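Local coordinates for processed glycerol phosphate lipoteichoic acid synthase 2 (Bacillus subtilis, PDB 2W8D), which belongs to the sulfatase family of the alkaline phosphatase clan and holds a magnesium ion in its metal site, at residues A[316-319]-A[320-323]; A[113-116]-A[117-121]; A[410-414]-A[415-419]. All coordinates share one frame; numbering follows the deposited sequence.

Contact 1: A[316-319]-A[320-323]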
ATOM      1  N   THR A 316      -1.369   8.546   8.264  1.00 17.36           N
ATOM      2  CA  THR A 316      -0.131   8.425   9.003  1.00 16.47           C
ATOM      3  C   THR A 316       0.838   9.436   8.374  1.00 16.37           C
ATOM      4  O   THR A 316       1.438  10.273   9.069  1.00 16.39           O
ATOM      5  CB  THR A 316       0.414   6.949   8.939  1.00 17.16           C
ATOM      6  OG1 THR A 316      -0.615   6.014   9.332  1.00 17.40           O
ATOM      7  CG2 THR A 316       1.605   6.770   9.816  1.00 12.57           C
ATOM      8  N   ILE A 317       0.927   9.376   7.049  1.00 16.26           N
ATOM      9  CA  ILE A 317       1.847  10.172   6.262  1.00 16.33           C
ATOM     10  C   ILE A 317       1.522  11.637   6.334  1.00 17.05           C
ATOM     11  O   ILE A 317       2.406  12.453   6.543  1.00 17.85           O
ATOM     12  CB  ILE A 317       1.822   9.734   4.803  1.00 16.31           C
ATOM     13  CG1 ILE A 317       2.213   8.253   4.712  1.00 15.59           C
ATOM     14  CG2 ILE A 317       2.736  10.623   3.945  1.00 16.50           C
ATOM     15  CD1 ILE A 317       3.458   7.896   5.527  1.00 14.18           C
ATOM     16  N   LEU A 318       0.252  11.976   6.164  1.00 17.51           N
ATOM     17  CA  LEU A 318      -0.179  13.361   6.232  1.00 17.88           C
ATOM     18  C   LEU A 318       0.164  13.962   7.593  1.00 17.51           C
ATOM     19  O   LEU A 318       0.708  15.056   7.667  1.00 17.78           O
ATOM     20  CB  LEU A 318      -1.673  13.464   5.933  1.00 17.86           C
ATOM     21  CG  LEU A 318      -2.184  14.153   4.667  1.00 20.09           C
ATOM     22  CD1 LEU A 318      -1.125  14.534   3.606  1.00 21.93           C
ATOM     23  CD2 LEU A 318      -3.328  13.381   4.077  1.00 22.29           C
ATOM     24  N   HIS A 319      -0.114  13.209   8.654  1.00 17.51           N
ATOM     25  CA  HIS A 319       0.218  13.611  10.014  1.00 17.12           C
ATOM     26  C   HIS A 319       1.700  13.856  10.190  1.00 16.63           C
ATOM     27  O   HIS A 319       2.073  14.886  10.738  1.00 16.53           O
ATOM     28  CB  HIS A 319      -0.349  12.635  11.061  1.00 16.53           C
ATOM     29  CG  HIS A 319      -1.840  12.722  11.191  1.00 18.37           C
ATOM     30  ND1 HIS A 319      -2.579  11.865  11.980  1.00 17.75           N
ATOM     31  CD2 HIS A 319      -2.736  13.554  10.599  1.00 17.94           C
ATOM     32  CE1 HIS A 319      -3.860  12.169  11.879  1.00 16.46           C
ATOM     33  NE2 HIS A 319      -3.982  13.194  11.052  1.00 18.21           N
ATOM     34  N   LEU A 320       2.529  12.946   9.681  1.00 16.67           N
ATOM     35  CA  LEU A 320       3.983  13.131   9.711  1.00 17.20           C
ATOM     36  C   LEU A 320       4.380  14.464   9.044  1.00 17.84           C
ATOM     37  O   LEU A 320       5.304  15.142   9.506  1.00 17.99           O
ATOM     38  CB  LEU A 320       4.715  11.955   9.058  1.00 16.64           C
ATOM     39  CG  LEU A 320       4.960  10.689   9.901  1.00 16.58           C
ATOM     40  CD1 LEU A 320       5.334   9.506   9.016  1.00 14.07           C
ATOM     41  CD2 LEU A 320       6.031  10.898  10.956  1.00 14.92           C
ATOM     42  N   LEU A 321       3.650  14.851   7.997  1.00 18.32           N
ATOM     43  CA  LEU A 321       3.940  16.093   7.263  1.00 19.02           C
ATOM     44  C   LEU A 321       3.323  17.326   7.903  1.00 19.46           C
ATOM     45  O   LEU A 321       3.449  18.441   7.390  1.00 19.88           O
ATOM     46  CB  LEU A 321       3.456  15.980   5.819  1.00 18.99           C
ATOM     47  CG  LEU A 321       4.109  14.973   4.879  1.00 17.77           C
ATOM     48  CD1 LEU A 321       3.257  14.869   3.622  1.00 16.54           C
ATOM     49  CD2 LEU A 321       5.511  15.427   4.526  1.00 18.19           C
ATOM     50  N   GLY A 322       2.648  17.135   9.023  1.00 20.25           N
ATOM     51  CA  GLY A 322       2.060  18.272   9.722  1.00 20.89           C
ATOM     52  C   GLY A 322       0.723  18.701   9.150  1.00 21.43           C
ATOM     53  O   GLY A 322       0.275  19.798   9.419  1.00 21.08           O
ATOM     54  N   VAL A 323       0.055  17.845   8.376  1.00 22.51           N
ATOM     55  CA  VAL A 323      -1.275  18.236   7.912  1.00 23.51           C
ATOM     56  C   VAL A 323      -2.439  17.552   8.600  1.00 24.63           C
ATOM     57  O   VAL A 323      -2.524  16.341   8.675  1.00 25.18           O
ATOM     58  CB  VAL A 323      -1.409  18.459   6.352  1.00 23.29           C
ATOM     59  CG1 VAL A 323      -0.197  17.972   5.599  1.00 23.23           C
ATOM     60  CG2 VAL A 323      -2.727  17.934   5.782  1.00 23.04           C
TER

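Contact 2: A[113-116]-A[117-121]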
ATOM      1  N   GLN A 113     -10.727  13.746  -3.376  1.00 16.70           N
ATOM      2  CA  GLN A 113      -9.951  14.717  -2.617  1.00 17.25           C
ATOM      3  C   GLN A 113      -8.705  14.022  -2.093  1.00 17.91           C
ATOM      4  O   GLN A 113      -8.512  13.853  -0.895  1.00 18.96           O
ATOM      5  CB  GLN A 113     -10.818  15.387  -1.547  1.00 16.10           C
ATOM      6  CG  GLN A 113     -12.058  15.994  -2.205  1.00 16.68           C
ATOM      7  CD  GLN A 113     -13.125  16.494  -1.259  1.00 15.43           C
ATOM      8  OE1 GLN A 113     -13.285  15.973  -0.175  1.00 15.66           O
ATOM      9  NE2 GLN A 113     -13.894  17.500  -1.697  1.00 14.83           N
ATOM     10  N   SER A 114      -7.865  13.606  -3.029  1.00 18.41           N
ATOM     11  CA  SER A 114      -6.666  12.822  -2.741  1.00 19.73           C
ATOM     12  C   SER A 114      -5.545  13.574  -2.020  1.00 19.31           C
ATOM     13  O   SER A 114      -5.490  14.812  -2.039  1.00 20.32           O
ATOM     14  CB  SER A 114      -6.084  12.315  -4.052  1.00 20.25           C
ATOM     15  OG  SER A 114      -7.065  11.588  -4.769  1.00 25.17           O
ATOM     16  N   VAL A 115      -4.637  12.799  -1.442  1.00 17.91           N
ATOM     17  CA  VAL A 115      -3.386  13.289  -0.887  1.00 17.08           C
ATOM     18  C   VAL A 115      -2.567  14.126  -1.885  1.00 16.51           C
ATOM     19  O   VAL A 115      -2.253  15.267  -1.593  1.00 17.12           O
ATOM     20  CB  VAL A 115      -2.559  12.121  -0.325  1.00 16.86           C
ATOM     21  CG1 VAL A 115      -1.325  12.641   0.359  1.00 15.66           C
ATOM     22  CG2 VAL A 115      -3.430  11.328   0.667  1.00 16.27           C
ATOM     23  N   PRO A 116      -2.252  13.590  -3.074  1.00 16.31           N
ATOM     24  CA  PRO A 116      -1.532  14.516  -3.963  1.00 16.58           C
ATOM     25  C   PRO A 116      -2.256  15.833  -4.186  1.00 16.83           C
ATOM     26  O   PRO A 116      -1.598  16.853  -4.376  1.00 18.04           O
ATOM     27  CB  PRO A 116      -1.406  13.754  -5.284  1.00 16.56           C
ATOM     28  CG  PRO A 116      -2.175  12.431  -5.098  1.00 15.86           C
ATOM     29  CD  PRO A 116      -2.409  12.237  -3.650  1.00 15.84           C
ATOM     30  N   ALA A 117      -3.584  15.830  -4.139  1.00 17.06           N
ATOM     31  CA  ALA A 117      -4.357  17.064  -4.336  1.00 17.10           C
ATOM     32  C   ALA A 117      -4.362  17.950  -3.080  1.00 17.68           C
ATOM     33  O   ALA A 117      -4.239  19.179  -3.181  1.00 17.78           O
ATOM     34  CB  ALA A 117      -5.763  16.767  -4.802  1.00 16.26           C
ATOM     35  N   ILE A 118      -4.477  17.320  -1.907  1.00 17.83           N
ATOM     36  CA  ILE A 118      -4.370  18.024  -0.634  1.00 17.99           C
ATOM     37  C   ILE A 118      -3.034  18.781  -0.570  1.00 18.40           C
ATOM     38  O   ILE A 118      -2.980  19.976  -0.279  1.00 18.36           O
ATOM     39  CB  ILE A 118      -4.495  17.048   0.580  1.00 17.55           C
ATOM     40  CG1 ILE A 118      -5.901  16.457   0.613  1.00 16.73           C
ATOM     41  CG2 ILE A 118      -4.166  17.785   1.917  1.00 15.79           C
ATOM     42  CD1 ILE A 118      -6.153  15.406   1.650  1.00 11.76           C
ATOM     43  N   LEU A 119      -1.971  18.061  -0.889  1.00 18.99           N
ATOM     44  CA  LEU A 119      -0.630  18.585  -0.854  1.00 19.49           C
ATOM     45  C   LEU A 119      -0.312  19.727  -1.839  1.00 20.45           C
ATOM     46  O   LEU A 119       0.738  20.344  -1.715  1.00 20.20           O
ATOM     47  CB  LEU A 119       0.358  17.428  -0.975  1.00 19.18           C
ATOM     48  CG  LEU A 119       0.344  16.583   0.303  1.00 19.04           C
ATOM     49  CD1 LEU A 119       1.305  15.406   0.253  1.00 16.09           C
ATOM     50  CD2 LEU A 119       0.650  17.511   1.503  1.00 17.28           C
ATOM     51  N   LYS A 120      -1.207  20.025  -2.791  1.00 21.51           N
ATOM     52  CA  LYS A 120      -0.967  21.110  -3.754  1.00 22.65           C
ATOM     53  C   LYS A 120      -0.867  22.452  -3.066  1.00 22.85           C
ATOM     54  O   LYS A 120      -0.100  23.303  -3.484  1.00 23.31           O
ATOM     55  CB  LYS A 120      -2.073  21.200  -4.822  1.00 23.24           C
ATOM     56  CG  LYS A 120      -1.744  20.506  -6.133  1.00 24.66           C
ATOM     57  CD  LYS A 120      -2.956  19.743  -6.626  1.00 27.94           C
ATOM     58  CE  LYS A 120      -2.560  18.448  -7.360  1.00 30.66           C
ATOM     59  NZ  LYS A 120      -1.797  18.656  -8.637  1.00 31.08           N
ATOM     60  N   SER A 121      -1.674  22.639  -2.028  1.00 23.02           N
ATOM     61  CA  SER A 121      -1.718  23.888  -1.273  1.00 22.61           C
ATOM     62  C   SER A 121      -0.437  24.082  -0.449  1.00 21.87           C
ATOM     63  O   SER A 121      -0.156  25.193   0.030  1.00 22.04           O
ATOM     64  CB  SER A 121      -2.930  23.886  -0.348  1.00 23.18           C
ATOM     65  OG  SER A 121      -2.888  22.750   0.501  1.00 23.89           O
TER

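Contact 3: A[410-414]-A[415-419]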
ATOM      1  N   LYS A 410      -8.670  22.931  -2.559  1.00 21.90           N
ATOM      2  CA  LYS A 410      -9.194  23.438  -3.807  1.00 22.37           C
ATOM      3  C   LYS A 410      -9.468  22.298  -4.804  1.00 21.60           C
ATOM      4  O   LYS A 410      -8.598  21.474  -5.106  1.00 21.33           O
ATOM      5  CB  LYS A 410      -8.301  24.548  -4.367  1.00 22.71           C
ATOM      6  CG  LYS A 410      -6.831  24.149  -4.506  1.00 24.95           C
ATOM      7  CD  LYS A 410      -6.446  23.990  -5.978  1.00 28.40           C
ATOM      8  CE  LYS A 410      -6.226  25.374  -6.660  1.00 26.94           C
ATOM      9  NZ  LYS A 410      -7.488  25.958  -7.208  1.00 27.00           N
ATOM     10  N   LYS A 411     -10.713  22.276  -5.263  1.00 21.05           N
ATOM     11  CA  LYS A 411     -11.277  21.270  -6.144  1.00 21.28           C
ATOM     12  C   LYS A 411     -10.358  20.903  -7.299  1.00 20.85           C
ATOM     13  O   LYS A 411      -9.789  21.777  -7.951  1.00 20.81           O
ATOM     14  CB  LYS A 411     -12.629  21.779  -6.667  1.00 21.57           C
ATOM     15  CG  LYS A 411     -13.291  20.917  -7.724  1.00 23.78           C
ATOM     16  CD  LYS A 411     -14.559  21.609  -8.225  1.00 28.79           C
ATOM     17  CE  LYS A 411     -14.905  21.260  -9.681  1.00 32.38           C
ATOM     18  NZ  LYS A 411     -15.186  19.790  -9.890  1.00 35.02           N
ATOM     19  N   VAL A 412     -10.218  19.603  -7.552  1.00 20.30           N
ATOM     20  CA  VAL A 412      -9.433  19.139  -8.690  1.00 19.64           C
ATOM     21  C   VAL A 412     -10.173  19.279 -10.018  1.00 19.22           C
ATOM     22  O   VAL A 412     -11.339  18.956 -10.101  1.00 19.07           O
ATOM     23  CB  VAL A 412      -8.916  17.719  -8.462  1.00 19.46           C
ATOM     24  CG1 VAL A 412      -8.375  17.100  -9.754  1.00 18.85           C
ATOM     25  CG2 VAL A 412      -7.841  17.788  -7.473  1.00 18.79           C
ATOM     26  N   ASN A 413      -9.489  19.789 -11.043  1.00 19.06           N
ATOM     27  CA  ASN A 413     -10.025  19.769 -12.406  1.00 19.75           C
ATOM     28  C   ASN A 413      -9.285  18.755 -13.300  1.00 19.47           C
ATOM     29  O   ASN A 413      -8.224  19.067 -13.843  1.00 20.04           O
ATOM     30  CB  ASN A 413     -10.005  21.168 -13.050  1.00 19.71           C
ATOM     31  CG  ASN A 413     -10.465  21.142 -14.524  1.00 23.55           C
ATOM     32  OD1 ASN A 413     -11.168  20.201 -14.965  1.00 24.00           O
ATOM     33  ND2 ASN A 413     -10.074  22.183 -15.298  1.00 26.87           N
ATOM     34  N   PRO A 414      -9.854  17.545 -13.486  1.00 18.61           N
ATOM     35  CA  PRO A 414      -9.182  16.506 -14.263  1.00 17.60           C
ATOM     36  C   PRO A 414      -8.622  16.960 -15.633  1.00 17.18           C
ATOM     37  O   PRO A 414      -7.584  16.461 -16.073  1.00 17.15           O
ATOM     38  CB  PRO A 414     -10.277  15.456 -14.428  1.00 16.79           C
ATOM     39  CG  PRO A 414     -11.039  15.586 -13.165  1.00 17.56           C
ATOM     40  CD  PRO A 414     -11.142  17.066 -12.957  1.00 18.13           C
ATOM     41  N   SER A 415      -9.291  17.897 -16.290  1.00 16.79           N
ATOM     42  CA  SER A 415      -8.848  18.411 -17.595  1.00 17.04           C
ATOM     43  C   SER A 415      -7.512  19.162 -17.633  1.00 16.56           C
ATOM     44  O   SER A 415      -7.016  19.431 -18.724  1.00 16.62           O
ATOM     45  CB  SER A 415      -9.912  19.308 -18.179  1.00 16.65           C
ATOM     46  OG  SER A 415     -10.691  18.527 -19.038  1.00 20.04           O
ATOM     47  N   ASP A 416      -6.969  19.503 -16.462  1.00 16.23           N
ATOM     48  CA  ASP A 416      -5.653  20.144 -16.316  1.00 17.11           C
ATOM     49  C   ASP A 416      -4.505  19.220 -16.664  1.00 18.00           C
ATOM     50  O   ASP A 416      -3.429  19.675 -17.013  1.00 18.00           O
ATOM     51  CB  ASP A 416      -5.398  20.584 -14.859  1.00 16.43           C
ATOM     52  CG  ASP A 416      -6.209  21.808 -14.434  1.00 17.00           C
ATOM     53  OD1 ASP A 416      -6.645  22.641 -15.276  1.00 17.66           O
ATOM     54  OD2 ASP A 416      -6.385  21.950 -13.212  1.00 16.90           O
ATOM     55  N   TYR A 417      -4.708  17.914 -16.491  1.00 19.44           N
ATOM     56  CA  TYR A 417      -3.616  16.952 -16.596  1.00 19.91           C
ATOM     57  C   TYR A 417      -3.515  16.357 -17.991  1.00 21.06           C
ATOM     58  O   TYR A 417      -4.511  16.120 -18.655  1.00 22.01           O
ATOM     59  CB  TYR A 417      -3.732  15.918 -15.466  1.00 19.68           C
ATOM     60  CG  TYR A 417      -3.900  16.630 -14.138  1.00 19.58           C
ATOM     61  CD1 TYR A 417      -2.836  17.356 -13.576  1.00 18.39           C
ATOM     62  CD2 TYR A 417      -5.145  16.675 -13.494  1.00 18.96           C
ATOM     63  CE1 TYR A 417      -2.990  18.073 -12.390  1.00 18.70           C
ATOM     64  CE2 TYR A 417      -5.304  17.383 -12.289  1.00 19.21           C
ATOM     65  CZ  TYR A 417      -4.221  18.080 -11.746  1.00 19.82           C
ATOM     66  OH  TYR A 417      -4.370  18.798 -10.580  1.00 20.58           O
ATOM     67  N   ASP A 418      -2.299  16.215 -18.478  1.00 22.71           N
ATOM     68  CA  ASP A 418      -2.083  15.648 -19.794  1.00 24.05           C
ATOM     69  C   ASP A 418      -0.871  14.757 -19.689  1.00 24.33           C
ATOM     70  O   ASP A 418       0.172  15.189 -19.211  1.00 25.10           O
ATOM     71  CB  ASP A 418      -1.836  16.738 -20.812  1.00 24.37           C
ATOM     72  CG  ASP A 418      -1.418  16.183 -22.169  1.00 26.97           C
ATOM     73  OD1 ASP A 418      -2.172  15.292 -22.685  1.00 26.87           O
ATOM     74  OD2 ASP A 418      -0.358  16.664 -22.698  1.00 25.08           O
ATOM     75  N   TYR A 419      -1.018  13.504 -20.109  1.00 24.45           N
ATOM     76  CA  TYR A 419       0.050  12.529 -19.949  1.00 24.48           C
ATOM     77  C   TYR A 419       0.624  11.970 -21.260  1.00 25.62           C
ATOM     78  O   TYR A 419       1.182  10.866 -21.291  1.00 26.32           O
ATOM     79  CB  TYR A 419      -0.419  11.375 -19.064  1.00 23.44           C
ATOM     80  CG  TYR A 419      -0.979  11.738 -17.706  1.00 19.86           C
ATOM     81  CD1 TYR A 419      -0.361  12.688 -16.863  1.00 16.40           C
ATOM     82  CD2 TYR A 419      -2.109  11.083 -17.243  1.00 18.08           C
ATOM     83  CE1 TYR A 419      -0.887  12.971 -15.587  1.00 15.76           C
ATOM     84  CE2 TYR A 419      -2.628  11.329 -15.990  1.00 17.94           C
ATOM     85  CZ  TYR A 419      -2.036  12.259 -15.163  1.00 17.46           C
ATOM     86  OH  TYR A 419      -2.636  12.435 -13.938  1.00 15.43           O
TER
HETATM   87  O   HOH W   1      -6.567  20.445 -11.039  1.00 21.21           O

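Contact 1: A[316-319]-A[320-323]
Val323 N reaches back to Leu318 O over 3.0 Å with an N-H...O angle of 164°, while Gly322 N takes His319 O at 2.9 Å. One bond spans five residues and encloses the other, which spans three: this is the Schellman motif that ends helix 313-320. Gly322 suits the turn because its phi is positive (82°), and glycine has no CB to jam against the carbonyl oxygen of Leu321. Both donors stand above the planes of their carbonyls. Just before, the helix is regular, with Leu320 N on Thr316 O at 3.0 Å.

The imidazole of His319 turns its edge to the end of the turn, CD2 lying 3.4 Å from Val323 O in the ring plane. With CG beside the backbone N (chi1 -71°), the ring is laid alongside the turn, where CD2 can meet that oxygen; ND1 and NE2 are held by Asp334 and Thr325, so the rotation of the ring is fixed from both nitrogens. Around the backbone bonds the packing is apolar. CG of Leu318 meets CG2 of Val323 at 4.0 Å, two branched side chains crossing at a slant; this is the hydrophobic pair that classically accompanies a Schellman bond. One turn back, Ile317 CG2 and Leu321 CD1 approach to 4.3 Å.

Ile317 and Leu321 press on strands 33-39 and 251-257, Leu320 and Thr316 lean on Ile294 of strand 292-296, and Leu318 faces helix 115-118, so the helix end is packed between the main sheet and a neighbouring helix.

Contact 2: A[113-116]-A[117-121]
Ser114 O receives Ile118 N at 2.7 Å, and Val115 O receives Leu119 N at 2.9 Å with an almost straight N-H...O angle of 175°. Around these two bonds the side chains of the second half fold back on the same carbonyls: CG1 of Ile118 comes within 3.1 Å of Ser114 O, a tight approach, because CG1 is placed beside the backbone N (chi1 -66°) and so swings toward the preceding turn. Ala117, with only a methyl, fits at 3.4 Å between its CB and the same Ser114 O.

Val115 and Leu119 run alongside each other from the same face of the helix, with CG1 of Val115 at 3.8 Å from CD1 of Leu119; together they make an apolar ridge that packs on Tyr190 of strand 189-194 and on Leu318. Pro116 falls in the first turn, where its missing N-H costs no helical bond, and its ring also rests on Tyr190. Ser114 holds the N-cap position, yet its hydroxyl turns to Asn93 and makes no capping bond. Residues 119-121 follow in 3-10 form, Lys120 N bonding Ala117 O, and the hydroxyl of Ser121 gives a further bond of 2.9 Å from its OG to Ile118 O.

Lys120 is bent along its length, so that CE passes 3.5 Å from Pro116 O before NZ reaches Asp149 in a salt bridge, with Gly147 O and the Tyr417 hydroxyl as further partners. The chemistry is thus divided: aliphatic groups bury one side of this short helix against sheet and helix, while a single amino group carries the charge, probably kept protonated by the nearby carboxylate and gathering three oxygens.

Contact 3: A[410-414]-A[415-419]
Val412 CG1 meets the ring of Tyr417 at its edge, 4.0 Å from CE2 and near the ring plane, the valine standing roughly perpendicular to the tyrosine side chain. One face of the same ring is covered from within its own half of the turn: Asp416 CB stands about 4.0 Å above the ring centre. The tyrosine takes chi1 -50°, which folds CG beside the backbone N and turns the ring back alongside 412-414.

The other flat groups are the amide of Asn413 and the carboxylate of Asp416, whose planes are turned 65° from each other. Asn413 extends its amide anti to the backbone N, and OD1 accepts Ser415 N at 3.3 Å, an Asx turn in which the donor sits well above the amide plane. Its backbone oxygen takes Asp416 N at 2.9 Å in a nearly straight bond, and Pro414 O takes Tyr417 N at 3.2 Å. Pro414 suits the first position of this 3-10 turn, its ring restricting phi to values the turn needs (-48° here).

A water joins the side chains to the backbone: it accepts from Asn413 N at 3.0 Å, donates to Asp416 OD2 at 2.6 Å and bonds Tyr417 OH at 2.8 Å. Beyond the turn, the ring of Tyr417 lies against Lys144 and Asp149, and the buried Tyr419 bonds Ile148 O.

Two backbone bonds, the asparagine oxygen and one shared water thus hold the turn together at the surface, while the Tyr417 hydroxyl, besides the water, meets Lys120 NZ and ties the turn to 117-121.

How the contacts relate
From the N terminus, contact 2 comes first, closing a short helical turn at 115-118 ahead of strand 125-130. Contact 1 follows at the end of helix 313-320, and contact 3 makes a turn in the loop after helix 380-397. The three are in series, none nested or crossed, and each closes only a few residues of chain. Contact 2 stands between the others, 12 Å from each centre to centre: it meets contact 1 through packing such as Leu321 on Leu119, and contact 3 where Ala117 packs on Val412. Contacts 1 and 3, about 11 Å apart at their nearest atoms, do not touch. Through 113-121, the late loop is thus joined to the helix lying on the main sheet.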